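Local structure of putative esterase (Bacteroides intestinalis DSM 17393, 5VOL) at residues Y160-Q171 and D218-N229; N193-E201 and E231-A239. The protein is a ferulic acid esterase of carbohydrate esterase family 1 that probably releases ferulate from arabinoxylan. One frame throughout, in Å; residues are numbered along the deposited sequence.

Contact 1. Residues Y160-Q171 and D218-N229; sequences YAMSALMSIPEQ and DCGDDDFLLDRN. With CA (calcium ion), chain Q.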
loop_
_atom_site.group_PDB
_atom_site.type_symbol
_atom_site.label_atom_id
_atom_site.label_comp_id
_atom_site.label_asym_id
_atom_site.label_seq_id
_atom_site.Cartn_x
_atom_site.Cartn_y
_atom_site.Cartn_z
ATOM N N TYR C 160 12.261 -10.652 12.216
ATOM C CA TYR C 160 11.958 -10.030 10.929
ATOM C C TYR C 160 13.272 -9.878 10.160
ATOM O O TYR C 160 14.091 -9.038 10.493
ATOM C CB TYR C 160 11.287 -8.665 11.108
ATOM C CG TYR C 160 10.684 -8.103 9.838
ATOM C CD1 TYR C 160 11.484 -7.571 8.831
ATOM C CD2 TYR C 160 9.304 -8.099 9.651
ATOM C CE1 TYR C 160 10.921 -7.054 7.651
ATOM C CE2 TYR C 160 8.728 -7.588 8.484
ATOM C CZ TYR C 160 9.539 -7.070 7.493
ATOM O OH TYR C 160 8.956 -6.567 6.353
ATOM N N ALA C 161 13.446 -10.683 9.126
ATOM C CA ALA C 161 14.692 -10.752 8.370
ATOM C C ALA C 161 14.599 -9.975 7.051
ATOM O O ALA C 161 13.838 -10.378 6.176
ATOM C CB ALA C 161 15.025 -12.211 8.092
ATOM N N MET C 162 15.362 -8.883 6.903
ATOM C CA MET C 162 15.326 -8.062 5.678
ATOM C C MET C 162 16.509 -8.336 4.770
ATOM O O MET C 162 17.646 -8.172 5.210
ATOM C CB MET C 162 15.345 -6.564 6.001
ATOM C CG MET C 162 14.387 -6.103 7.086
ATOM S SD MET C 162 14.838 -4.422 7.545
ATOM C CE MET C 162 13.666 -4.151 8.865
ATOM N N SER C 163 16.241 -8.712 3.517
ATOM C CA SER C 163 17.292 -8.932 2.524
ATOM C C SER C 163 18.437 -9.738 3.136
ATOM O O SER C 163 19.609 -9.365 3.003
ATOM C CB SER C 163 17.817 -7.598 2.007
ATOM O OG SER C 163 16.761 -6.690 1.721
ATOM N N ALA C 164 18.085 -10.813 3.837
ATOM C CA ALA C 164 18.974 -11.398 4.842
ATOM C C ALA C 164 20.106 -12.211 4.237
ATOM O O ALA C 164 19.936 -12.855 3.213
ATOM C CB ALA C 164 18.178 -12.269 5.805
ATOM N N LEU C 165 21.262 -12.176 4.889
ATOM C CA LEU C 165 22.366 -13.061 4.522
ATOM C C LEU C 165 22.130 -14.422 5.174
ATOM O O LEU C 165 22.742 -14.746 6.189
ATOM C CB LEU C 165 23.700 -12.471 4.961
ATOM C CG LEU C 165 24.991 -13.204 4.586
ATOM C CD1 LEU C 165 25.228 -13.133 3.073
ATOM C CD2 LEU C 165 26.175 -12.608 5.358
ATOM N N MET C 166 21.196 -15.190 4.613
ATOM C CA MET C 166 20.794 -16.474 5.185
ATOM C C MET C 166 21.924 -17.490 5.038
ATOM O O MET C 166 22.061 -18.411 5.834
ATOM C CB MET C 166 19.532 -16.992 4.499
ATOM C CG MET C 166 18.278 -16.150 4.765
ATOM S SD MET C 166 17.968 -15.888 6.528
ATOM C CE MET C 166 16.223 -15.378 6.489
ATOM N N SER C 167 22.692 -17.323 3.971
ATOM C CA SER C 167 23.908 -18.093 3.721
ATOM C C SER C 167 24.669 -17.353 2.639
ATOM O O SER C 167 24.135 -16.414 2.052
ATOM C CB SER C 167 23.598 -19.531 3.286
ATOM O OG SER C 167 22.859 -19.569 2.072
ATOM N N ILE C 168 25.903 -17.770 2.360
ATOM C CA ILE C 168 26.681 -17.144 1.291
ATOM C C ILE C 168 26.043 -17.387 -0.061
ATOM O O ILE C 168 25.777 -18.533 -0.416
ATOM C CB ILE C 168 28.132 -17.675 1.248
ATOM C CG1 ILE C 168 28.787 -17.537 2.624
ATOM C CG2 ILE C 168 28.927 -16.953 0.172
ATOM C CD1 ILE C 168 28.974 -16.102 3.071
ATOM N N PRO C 169 25.799 -16.311 -0.829
ATOM C CA PRO C 169 25.206 -16.434 -2.169
ATOM C C PRO C 169 26.142 -17.155 -3.131
ATOM O O PRO C 169 27.354 -17.064 -2.961
ATOM C CB PRO C 169 24.996 -14.978 -2.602
ATOM C CG PRO C 169 25.998 -14.201 -1.813
ATOM C CD PRO C 169 26.136 -14.918 -0.493
ATOM N N GLU C 170 25.601 -17.863 -4.116
ATOM C CA GLU C 170 26.445 -18.526 -5.109
ATOM C C GLU C 170 27.243 -17.509 -5.924
ATOM O O GLU C 170 28.324 -17.815 -6.435
ATOM C CB GLU C 170 25.601 -19.405 -6.031
ATOM C CG GLU C 170 24.684 -20.356 -5.272
ATOM C CD GLU C 170 24.292 -21.578 -6.083
ATOM O OE1 GLU C 170 24.900 -21.798 -7.155
ATOM O OE2 GLU C 170 23.377 -22.316 -5.641
ATOM N N GLN C 171 26.708 -16.294 -6.037
ATOM C CA GLN C 171 27.413 -15.205 -6.708
ATOM C C GLN C 171 27.243 -13.886 -5.954
ATOM O O GLN C 171 26.184 -13.620 -5.392
ATOM C CB GLN C 171 26.920 -15.048 -8.148
ATOM C CG GLN C 171 27.648 -13.959 -8.922
ATOM C CD GLN C 171 27.096 -13.758 -10.318
ATOM O OE1 GLN C 171 26.116 -14.397 -10.709
ATOM N NE2 GLN C 171 27.724 -12.866 -11.081
ATOM N N ASP C 218 11.573 -10.896 4.216
ATOM C CA ASP C 218 11.241 -9.794 3.304
ATOM C C ASP C 218 12.457 -9.461 2.440
ATOM O O ASP C 218 13.451 -8.979 2.976
ATOM C CB ASP C 218 10.808 -8.580 4.136
ATOM C CG ASP C 218 10.338 -7.407 3.310
ATOM O OD1 ASP C 218 10.085 -7.546 2.093
ATOM O OD2 ASP C 218 10.195 -6.323 3.920
ATOM N N CYS C 219 12.383 -9.715 1.127
ATOM C CA CYS C 219 13.552 -9.564 0.230
ATOM C C CYS C 219 13.135 -9.200 -1.197
ATOM O O CYS C 219 12.201 -9.793 -1.744
ATOM C CB CYS C 219 14.378 -10.852 0.213
ATOM S SG CYS C 219 15.946 -10.752 -0.737
ATOM N N GLY C 220 13.823 -8.227 -1.792
ATOM C CA GLY C 220 13.409 -7.641 -3.057
ATOM C C GLY C 220 13.650 -8.510 -4.274
ATOM O O GLY C 220 14.559 -9.339 -4.283
ATOM N N ASP C 221 12.870 -8.295 -5.328
ATOM C CA ASP C 221 12.992 -9.140 -6.509
ATOM C C ASP C 221 14.333 -8.940 -7.225
ATOM O O ASP C 221 14.786 -9.836 -7.940
ATOM C CB ASP C 221 11.798 -8.935 -7.475
ATOM C CG ASP C 221 11.755 -7.556 -8.134
ATOM O OD1 ASP C 221 12.320 -6.581 -7.606
ATOM O OD2 ASP C 221 11.096 -7.457 -9.201
ATOM N N ASP C 222 14.990 -7.806 -7.005
ATOM C CA ASP C 222 16.262 -7.545 -7.676
ATOM C C ASP C 222 17.480 -7.709 -6.752
ATOM O O ASP C 222 18.584 -7.300 -7.098
ATOM C CB ASP C 222 16.270 -6.138 -8.285
ATOM C CG ASP C 222 15.099 -5.900 -9.220
ATOM O OD1 ASP C 222 14.855 -6.746 -10.113
ATOM O OD2 ASP C 222 14.411 -4.871 -9.040
ATOM N N ASP C 223 17.275 -8.325 -5.595
ATOM C CA ASP C 223 18.336 -8.526 -4.616
ATOM C C ASP C 223 19.205 -9.749 -4.914
ATOM O O ASP C 223 18.684 -10.817 -5.223
ATOM C CB ASP C 223 17.723 -8.673 -3.216
ATOM C CG ASP C 223 18.707 -8.383 -2.122
ATOM O OD1 ASP C 223 19.692 -9.145 -1.983
ATOM O OD2 ASP C 223 18.494 -7.402 -1.380
ATOM N N PHE C 224 20.525 -9.601 -4.792
ATOM C CA PHE C 224 21.437 -10.725 -5.026
ATOM C C PHE C 224 21.286 -11.804 -3.953
ATOM O O PHE C 224 21.715 -12.932 -4.152
ATOM C CB PHE C 224 22.895 -10.240 -5.120
ATOM C CG PHE C 224 23.543 -9.943 -3.788
ATOM C CD1 PHE C 224 23.036 -8.967 -2.953
ATOM C CD2 PHE C 224 24.690 -10.616 -3.396
ATOM C CE1 PHE C 224 23.641 -8.678 -1.731
ATOM C CE2 PHE C 224 25.303 -10.331 -2.176
ATOM C CZ PHE C 224 24.769 -9.361 -1.341
ATOM N N LEU C 225 20.631 -11.478 -2.836
ATOM C CA LEU C 225 20.375 -12.476 -1.803
ATOM C C LEU C 225 18.975 -13.105 -1.891
ATOM O O LEU C 225 18.592 -13.876 -1.010
ATOM C CB LEU C 225 20.585 -11.868 -0.408
ATOM C CG LEU C 225 22.049 -11.705 0.012
ATOM C CD1 LEU C 225 22.197 -10.894 1.295
ATOM C CD2 LEU C 225 22.673 -13.084 0.193
ATOM N N LEU C 226 18.225 -12.802 -2.948
ATOM C CA LEU C 226 16.878 -13.355 -3.104
ATOM C C LEU C 226 16.901 -14.885 -3.118
ATOM O O LEU C 226 16.102 -15.532 -2.448
ATOM C CB LEU C 226 16.203 -12.829 -4.379
ATOM C CG LEU C 226 14.808 -13.428 -4.663
ATOM C CD1 LEU C 226 13.804 -13.111 -3.561
ATOM C CD2 LEU C 226 14.250 -12.958 -5.999
ATOM N N ASP C 227 17.832 -15.468 -3.864
ATOM C CA ASP C 227 17.839 -16.918 -4.025
ATOM C C ASP C 227 18.043 -17.660 -2.699
ATOM O O ASP C 227 17.404 -18.695 -2.462
ATOM C CB ASP C 227 18.902 -17.328 -5.054
ATOM C CG ASP C 227 18.437 -17.108 -6.489
ATOM O OD1 ASP C 227 17.294 -16.624 -6.688
ATOM O OD2 ASP C 227 19.208 -17.411 -7.426
ATOM N N ARG C 228 18.904 -17.141 -1.826
ATOM C CA ARG C 228 19.109 -17.774 -0.522
ATOM C C ARG C 228 17.908 -17.592 0.410
ATOM O O ARG C 228 17.634 -18.446 1.253
ATOM C CB ARG C 228 20.355 -17.223 0.169
ATOM C CG ARG C 228 21.660 -17.577 -0.520
ATOM C CD ARG C 228 21.801 -19.066 -0.735
ATOM N NE ARG C 228 23.179 -19.430 -1.091
ATOM C CZ ARG C 228 23.504 -20.469 -1.852
ATOM N NH1 ARG C 228 22.557 -21.260 -2.349
ATOM N NH2 ARG C 228 24.782 -20.716 -2.126
ATOM N N ASN C 229 17.226 -16.456 0.297
ATOM C CA ASN C 229 16.053 -16.222 1.145
ATOM C C ASN C 229 14.922 -17.137 0.706
ATOM O O ASN C 229 14.131 -17.607 1.523
ATOM C CB ASN C 229 15.629 -14.751 1.102
ATOM C CG ASN C 229 16.417 -13.907 2.062
ATOM O OD1 ASN C 229 16.152 -13.910 3.265
ATOM N ND2 ASN C 229 17.440 -13.218 1.550
HETATM CA CA CA Q . 11.899 -5.195 -9.642
HETATM O O HOH W 1 15.273 -11.581 3.836
HETATM O O HOH W 2 16.027 -6.585 -0.965
HETATM O O HOH W 3 12.798 -6.633 -11.654
HETATM O O HOH W 4 12.705 -3.098 -10.833
#

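Contact 2. Residues N193-E201 and E231-A239; sequences NSCVKYVME and EFYQAMRNA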
loop_
_atom_site.group_PDB
_atom_site.type_symbol
_atom_site.label_atom_id
_atom_site.label_comp_id
_atom_site.label_asym_id
_atom_site.label_seq_id
_atom_site.Cartn_x
_atom_site.Cartn_y
_atom_site.Cartn_z
ATOM N N ASN C 193 27.221 -21.213 10.203
ATOM C CA ASN C 193 25.957 -20.913 10.869
ATOM C C ASN C 193 24.824 -20.643 9.877
ATOM O O ASN C 193 23.911 -19.860 10.163
ATOM C CB ASN C 193 26.142 -19.732 11.824
ATOM C CG ASN C 193 26.948 -20.109 13.056
ATOM O OD1 ASN C 193 28.118 -19.725 13.206
ATOM N ND2 ASN C 193 26.339 -20.873 13.933
ATOM N N SER C 194 24.899 -21.294 8.718
ATOM C CA SER C 194 23.904 -21.143 7.667
ATOM C C SER C 194 22.490 -21.239 8.236
ATOM O O SER C 194 22.166 -22.180 8.965
ATOM C CB SER C 194 24.098 -22.196 6.579
ATOM O OG SER C 194 23.037 -22.152 5.633
ATOM N N CYS C 195 21.674 -20.238 7.927
ATOM C CA CYS C 195 20.299 -20.206 8.406
ATOM C C CYS C 195 19.503 -21.261 7.673
ATOM O O CYS C 195 18.606 -21.874 8.236
ATOM C CB CYS C 195 19.684 -18.815 8.203
ATOM S SG CYS C 195 20.452 -17.541 9.238
ATOM N N VAL C 196 19.844 -21.460 6.406
ATOM C CA VAL C 196 19.204 -22.467 5.581
ATOM C C VAL C 196 19.515 -23.862 6.099
ATOM O O VAL C 196 18.600 -24.640 6.373
ATOM C CB VAL C 196 19.641 -22.342 4.121
ATOM C CG1 VAL C 196 18.998 -23.437 3.280
ATOM C CG2 VAL C 196 19.275 -20.946 3.576
ATOM N N LYS C 197 20.804 -24.170 6.264
ATOM C CA LYS C 197 21.214 -25.486 6.750
ATOM C C LYS C 197 20.558 -25.813 8.082
ATOM O O LYS C 197 20.157 -26.952 8.316
ATOM C CB LYS C 197 22.743 -25.579 6.895
ATOM C CG LYS C 197 23.191 -26.878 7.567
ATOM C CD LYS C 197 24.717 -27.029 7.643
ATOM C CE LYS C 197 25.309 -26.194 8.770
ATOM N NZ LYS C 197 24.694 -26.513 10.110
ATOM N N TYR C 198 20.442 -24.810 8.948
ATOM C CA TYR C 198 19.891 -25.014 10.279
ATOM C C TYR C 198 18.482 -25.588 10.222
ATOM O O TYR C 198 18.117 -26.445 11.027
ATOM C CB TYR C 198 19.879 -23.709 11.064
ATOM C CG TYR C 198 19.648 -23.931 12.533
ATOM C CD1 TYR C 198 18.365 -23.982 13.056
ATOM C CD2 TYR C 198 20.718 -24.110 13.399
ATOM C CE1 TYR C 198 18.154 -24.200 14.407
ATOM C CE2 TYR C 198 20.516 -24.321 14.745
ATOM C CZ TYR C 198 19.230 -24.369 15.241
ATOM O OH TYR C 198 19.026 -24.574 16.586
ATOM N N VAL C 199 17.693 -25.117 9.260
ATOM C CA VAL C 199 16.343 -25.641 9.073
ATOM C C VAL C 199 16.373 -26.980 8.345
ATOM O O VAL C 199 15.674 -27.904 8.728
ATOM C CB VAL C 199 15.448 -24.650 8.291
ATOM C CG1 VAL C 199 14.030 -25.235 8.107
ATOM C CG2 VAL C 199 15.405 -23.309 9.026
ATOM N N MET C 200 17.198 -27.084 7.310
ATOM C CA MET C 200 17.258 -28.296 6.486
ATOM C C MET C 200 17.597 -29.548 7.284
ATOM O O MET C 200 17.081 -30.624 6.999
ATOM C CB MET C 200 18.291 -28.140 5.377
ATOM C CG MET C 200 18.116 -26.919 4.515
ATOM S SD MET C 200 17.727 -27.394 2.837
ATOM C CE MET C 200 16.032 -27.940 3.064
ATOM N N GLU C 201 18.474 -29.397 8.271
ATOM C CA GLU C 201 18.951 -30.524 9.063
ATOM C C GLU C 201 18.128 -30.724 10.329
ATOM O O GLU C 201 18.472 -31.541 11.178
ATOM C CB GLU C 201 20.427 -30.322 9.430
ATOM C CG GLU C 201 20.640 -29.232 10.465
ATOM C CD GLU C 201 22.100 -28.853 10.644
ATOM O OE1 GLU C 201 22.956 -29.369 9.888
ATOM O OE2 GLU C 201 22.384 -28.032 11.545
ATOM N N GLU C 231 15.434 -20.146 -0.556
ATOM C CA GLU C 231 15.773 -21.460 -0.020
ATOM C C GLU C 231 15.402 -21.557 1.449
ATOM O O GLU C 231 14.937 -22.597 1.918
ATOM C CB GLU C 231 17.275 -21.761 -0.182
ATOM C CG GLU C 231 17.758 -21.862 -1.604
ATOM C CD GLU C 231 19.282 -21.986 -1.662
ATOM O OE1 GLU C 231 19.869 -22.606 -0.747
ATOM O OE2 GLU C 231 19.885 -21.442 -2.600
ATOM N N PHE C 232 15.638 -20.487 2.194
ATOM C CA PHE C 232 15.255 -20.484 3.593
ATOM C C PHE C 232 13.740 -20.649 3.730
ATOM O O PHE C 232 13.255 -21.463 4.522
ATOM C CB PHE C 232 15.702 -19.193 4.270
ATOM C CG PHE C 232 15.205 -19.050 5.676
ATOM C CD1 PHE C 232 15.917 -19.585 6.735
ATOM C CD2 PHE C 232 14.015 -18.387 5.940
ATOM C CE1 PHE C 232 15.458 -19.454 8.035
ATOM C CE2 PHE C 232 13.555 -18.249 7.234
ATOM C CZ PHE C 232 14.272 -18.782 8.282
ATOM N N TYR C 233 12.988 -19.874 2.956
ATOM C CA TYR C 233 11.534 -19.950 3.055
ATOM C C TYR C 233 11.037 -21.345 2.664
ATOM O O TYR C 233 10.240 -21.949 3.381
ATOM C CB TYR C 233 10.847 -18.885 2.186
ATOM C CG TYR C 233 9.340 -19.014 2.275
ATOM C CD1 TYR C 233 8.691 -18.903 3.506
ATOM C CD2 TYR C 233 8.576 -19.293 1.150
ATOM C CE1 TYR C 233 7.319 -19.048 3.608
ATOM C CE2 TYR C 233 7.201 -19.437 1.240
ATOM C CZ TYR C 233 6.583 -19.317 2.470
ATOM O OH TYR C 233 5.218 -19.466 2.560
ATOM N N GLN C 234 11.512 -21.855 1.531
ATOM C CA GLN C 234 11.128 -23.191 1.088
ATOM C C GLN C 234 11.427 -24.249 2.163
ATOM O O GLN C 234 10.574 -25.092 2.454
ATOM C CB GLN C 234 11.817 -23.533 -0.234
ATOM C CG GLN C 234 11.221 -22.752 -1.419
ATOM C CD GLN C 234 11.979 -22.941 -2.716
ATOM O OE1 GLN C 234 13.210 -23.082 -2.724
ATOM N NE2 GLN C 234 11.247 -22.929 -3.835
ATOM N N ALA C 235 12.603 -24.176 2.786
ATOM C CA ALA C 235 12.935 -25.106 3.876
ATOM C C ALA C 235 11.968 -24.971 5.059
ATOM O O ALA C 235 11.514 -25.967 5.613
ATOM C CB ALA C 235 14.370 -24.896 4.347
ATOM N N MET C 236 11.661 -23.737 5.447
ATOM C CA MET C 236 10.709 -23.489 6.528
ATOM C C MET C 236 9.324 -24.079 6.205
ATOM O O MET C 236 8.766 -24.855 6.985
ATOM C CB MET C 236 10.583 -21.987 6.792
ATOM C CG MET C 236 11.809 -21.366 7.440
ATOM S SD MET C 236 11.931 -21.761 9.191
ATOM C CE MET C 236 10.872 -20.498 9.906
ATOM N N ARG C 237 8.782 -23.697 5.054
ATOM C CA ARG C 237 7.473 -24.163 4.616
ATOM C C ARG C 237 7.447 -25.687 4.548
ATOM O O ARG C 237 6.542 -26.322 5.085
ATOM C CB ARG C 237 7.124 -23.557 3.253
ATOM C CG ARG C 237 5.704 -23.801 2.774
ATOM C CD ARG C 237 5.638 -23.582 1.266
ATOM N NE ARG C 237 6.619 -24.430 0.593
ATOM C CZ ARG C 237 7.058 -24.242 -0.647
ATOM N NH1 ARG C 237 6.601 -23.234 -1.377
ATOM N NH2 ARG C 237 7.959 -25.067 -1.160
ATOM N N ASN C 238 8.450 -26.276 3.901
ATOM C CA ASN C 238 8.509 -27.726 3.754
ATOM C C ASN C 238 8.621 -28.439 5.088
ATOM O O ASN C 238 8.259 -29.609 5.204
ATOM C CB ASN C 238 9.681 -28.134 2.863
ATOM C CG ASN C 238 9.501 -27.681 1.423
ATOM O OD1 ASN C 238 8.388 -27.372 0.992
ATOM N ND2 ASN C 238 10.600 -27.636 0.673
ATOM N N ALA C 239 9.133 -27.728 6.088
ATOM C CA ALA C 239 9.320 -28.287 7.415
ATOM C C ALA C 239 8.089 -28.057 8.295
ATOM O O ALA C 239 8.043 -28.504 9.441
ATOM C CB ALA C 239 10.556 -27.689 8.066
#

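Contact 1. Residues Y160-Q171 and D218-N229
Strand ends pair in parallel at Met162 and Asp218: Asp218 N donates to Ala161 O (3.0 Å) and Ser163 N to Asp218 O (2.9 Å, N-H...O 172°). Beside this bridge Tyr160 OH donates to Asp218 OD2 at 2.7 Å, from above the carboxylate plane, while Arg248 forms a salt bridge with the same oxygen. Asn229, at the start of helix 226-238, turns its amide back so that ND2 meets a lone pair of Ala164 O at 3.0 Å and also donates to Leu225 O. Arg228 bends at CG (chi2 -54°), and its NE and NH2 grip Ile168 O side-on at 2.8 and 2.9 Å, the oxygen lying in the guanidinium plane. Arg228 NH1 forms a salt bridge with Glu170 OE2 (3.6 Å), and its stronger carboxylate partner is Glu231. Leu225 CD2 packs against Leu165 CD1 and Pro169 CD. Asp221 binds calcium through both carboxylate oxygens and Asp222 through OD2; Asp249, and Gln244 of the second subunit, complete the site. Asp223 accepts from Leu225 N through OD1, an Asx turn, and from His252 through OD2. The geometry is consistent with Asp223 as acid of a Ser139-His252-Asp223 triad in an alpha/beta hydrolase.

Contact 2. Residues N193-E201 and E231-A239
Val196 and Val199 of helix 195-200 pack on Phe232 and Ala235 of helix 226-238 in a largely apolar helix-helix contact beside the central sheet. The short axes come within 8.9 Å and run nearly parallel, 16° apart, and the backbones are nearest at Val196 and Phe232, whose CA atoms lie 4.8 Å apart. At this end Val196 CG2 rests 4.0 Å from Phe232 CB, the two side chains sliding past each other in opposite directions. Phe232 CG lies anti to the backbone N (chi1 173°), which carries CD1 and CE1 across to the other helix; Cys195 O lies at the ring edge, in plane, 3.8 Å from Phe232 CD1, and Met236 CG of the same helix lies over one face, toward the rim. One turn on, the branches of Val199 divide the work. Val199 CG1 meets Ala235 CB at 3.8 Å, whereas Val199 CG2 crosses to Phe232 CE1 at 4.0 Å and Met236 SD at 3.8 Å. An alanine here would remove both branches, and a gap would probably open between the helices, with Ala235 CB, Met236 SD and the Phe232 edge losing their neighbour. Met200, bent at chi2 and chi3, folds its CE to 3.7 Å from Ala235 CB at the exposed margin. Phe232 and Met236 also reach Val217 and Trp215, which ties helix 226-238 to strand 214-218. The polar bonds in these segments stay within each helix or lead elsewhere, such as the Ser194 OG cap on Lys197 N; the helices are therefore matched across the contact by shape and apolar contact.

Helix 226-238 serves both contacts: its first turn, with the loop before it, belongs to contact 1 and its later turns to contact 2. They meet where Met166 O probably accepts a hydrogen bond from Cys195 N and Met166 CE packs on Phe232. Both are mostly buried, each with an exposed margin, at Phe224 and Glu170 in contact 1 and at Met200 in contact 2. Contact 1 buries 789 Å² against 368 Å² and relies on backbone and side-chain hydrogen bonds; its 218-229 segment also carries Asp221 and Asp222, which bind calcium apart from the interface. Contact 2, farther from the chain's centre, is made by aliphatic, aromatic and sulfur-bearing side chains. Residues of both segment pairs also reach the second subunit.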